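Local coordinates for uncharacterized protein Rv2277c (Mycobacterium tuberculosis, PDB 5VUG) that is uncharacterized but carries a TIM-barrel glycerophosphodiester phosphodiesterase domain and probably hydrolyses phosphoric diesters, at residues R180-N185 against H190-Q195. Numbering follows the deposited sequence.
Sequences RQRLFN and HHCDPQ
Arg182 and Asn185, one turn apart on the same helix, bind three consecutive backbone carbonyls of the loop that runs back alongside it, an instance of polar side chains holding a segment that forms neither helix nor strand. The guanidinium works through one edge: NE of Arg182 donates to O of Pro194 at 2.8 Å, and NH2 of Arg182 to O of Gln195 at 3.0 Å. Both oxygens lie slightly off the guanidinium plane, and each N-H donor stands above the plane of its acceptor carbonyl. The arginine chain runs extended until a bend at chi3 (-63°) turns the group to the loop. Asn185 makes the straighter bond, ND2 to O of Asp193 at 2.8 Å with an angle of 171°. That oxygen lies in the amide plane of Asn185, although the donor sits well above the plane of the carbonyl. The same oxygen also takes a CA-H...O contact from Arg182 CA at 3.4 Å, so the helix meets it at two points. Beside it Pro194, preceded by a cis peptide bond, sets CD against CG of Gln181 at 4.0 Å, the two side chains crossing at roughly a right angle.

Further out, Asn189 holds OD1 of Asn185, which helps fix the amide flip. Glu174 forms a salt bridge with NH1 of Arg182, and Phe238 makes a cation-pi contact with the same arginine, while the amide of Gln181 turns to Ala224 O of the second subunit. Cys192, at the centre of an inverse gamma turn, ties the loop to helix 232-239 through its disulfide with Cys237. His190, with positive phi, ends the helix, its N weakly bonded to O of Asn185. The whole is a helix-to-strand connection at the periphery of a TIM barrel, folded back on helix 176-189 before the chain enters strand 201-205.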
# COMPACT_ATOMS: atom_id res chain seq x y z
N ARG A 180 -0.72 8.05 8.91
CA ARG A 180 -0.80 7.12 7.79
C ARG A 180 0.18 5.96 7.95
O ARG A 180 -0.15 4.81 7.65
CB ARG A 180 -0.55 7.85 6.47
CG ARG A 180 -0.78 6.99 5.21
CD ARG A 180 -0.47 7.73 3.90
NE ARG A 180 0.88 8.29 3.96
CZ ARG A 180 1.16 9.59 4.04
NH1 ARG A 180 0.19 10.50 4.02
NH2 ARG A 180 2.43 9.98 4.14
N GLN A 181 1.40 6.26 8.40
CA GLN A 181 2.40 5.22 8.61
C GLN A 181 1.92 4.20 9.65
O GLN A 181 2.04 2.99 9.44
CB GLN A 181 3.71 5.85 9.08
CG GLN A 181 4.82 4.85 9.25
CD GLN A 181 5.34 4.36 7.92
OE1 GLN A 181 5.87 5.14 7.12
NE2 GLN A 181 5.19 3.07 7.67
N ARG A 182 1.37 4.69 10.76
CA ARG A 182 0.92 3.78 11.81
C ARG A 182 -0.25 2.93 11.31
O ARG A 182 -0.30 1.72 11.58
CB ARG A 182 0.54 4.55 13.07
CG ARG A 182 0.51 3.66 14.30
CD ARG A 182 0.12 4.38 15.59
NE ARG A 182 1.04 5.44 15.99
CZ ARG A 182 0.82 6.74 15.81
NH1 ARG A 182 -0.30 7.15 15.21
NH2 ARG A 182 1.71 7.63 16.21
N LEU A 183 -1.19 3.53 10.58
CA LEU A 183 -2.33 2.79 10.07
C LEU A 183 -1.90 1.72 9.08
O LEU A 183 -2.42 0.60 9.10
CB LEU A 183 -3.33 3.73 9.41
CG LEU A 183 -4.17 4.58 10.35
CD1 LEU A 183 -4.90 5.63 9.53
CD2 LEU A 183 -5.14 3.70 11.16
N PHE A 184 -0.97 2.06 8.18
CA PHE A 184 -0.54 1.08 7.19
C PHE A 184 0.34 0.00 7.81
O PHE A 184 0.27 -1.16 7.39
CB PHE A 184 0.08 1.75 5.97
CG PHE A 184 -0.94 2.18 4.95
CD1 PHE A 184 -1.51 1.24 4.09
CD2 PHE A 184 -1.37 3.50 4.86
CE1 PHE A 184 -2.47 1.61 3.16
CE2 PHE A 184 -2.33 3.87 3.93
CZ PHE A 184 -2.88 2.92 3.07
N ASN A 185 1.17 0.35 8.80
CA ASN A 185 1.89 -0.71 9.51
C ASN A 185 0.92 -1.68 10.18
O ASN A 185 1.07 -2.90 10.08
CB ASN A 185 2.86 -0.12 10.54
CG ASN A 185 4.22 0.23 9.94
OD1 ASN A 185 4.67 -0.39 8.98
ND2 ASN A 185 4.88 1.24 10.52
N HIS A 190 0.80 -5.62 11.18
CA HIS A 190 0.24 -5.81 12.53
C HIS A 190 1.15 -5.28 13.64
O HIS A 190 1.06 -5.74 14.78
CB HIS A 190 -0.19 -7.26 12.78
CG HIS A 190 -0.83 -7.90 11.59
ND1 HIS A 190 -2.10 -7.58 11.16
CD2 HIS A 190 -0.37 -8.83 10.72
CE1 HIS A 190 -2.40 -8.29 10.09
NE2 HIS A 190 -1.36 -9.05 9.79
N HIS A 191 2.00 -4.30 13.33
CA HIS A 191 2.84 -3.65 14.33
C HIS A 191 2.34 -2.23 14.59
O HIS A 191 2.03 -1.48 13.66
CB HIS A 191 4.29 -3.57 13.87
CG HIS A 191 4.99 -4.89 13.87
ND1 HIS A 191 5.15 -5.65 12.73
CD2 HIS A 191 5.55 -5.60 14.88
CE1 HIS A 191 5.80 -6.76 13.04
NE2 HIS A 191 6.05 -6.75 14.33
N CYS A 192 2.28 -1.88 15.88
CA CYS A 192 1.85 -0.54 16.31
C CYS A 192 3.10 0.34 16.32
O CYS A 192 3.72 0.59 17.36
CB CYS A 192 1.15 -0.62 17.66
SG CYS A 192 0.34 0.92 18.19
N ASP A 193 3.47 0.80 15.13
CA ASP A 193 4.73 1.48 14.87
C ASP A 193 4.44 2.59 13.87
O ASP A 193 3.80 2.34 12.83
CB ASP A 193 5.71 0.47 14.26
CG ASP A 193 7.11 1.03 14.08
OD1 ASP A 193 7.50 1.92 14.85
OD2 ASP A 193 7.81 0.58 13.15
N PRO A 194 4.88 3.83 14.14
CA PRO A 194 5.56 4.27 15.36
C PRO A 194 4.64 4.24 16.58
O PRO A 194 3.44 4.01 16.43
CB PRO A 194 5.98 5.71 15.03
CG PRO A 194 5.00 6.16 14.02
CD PRO A 194 4.66 4.95 13.20
N GLN A 195 5.20 4.44 17.76
CA GLN A 195 4.39 4.40 18.96
C GLN A 195 3.38 5.55 18.95
O GLN A 195 3.58 6.55 18.25
CB GLN A 195 5.28 4.49 20.20
CG GLN A 195 5.98 3.19 20.54
CD GLN A 195 7.07 3.37 21.57
OE1 GLN A 195 6.85 3.22 22.77
NE2 GLN A 195 8.27 3.72 21.10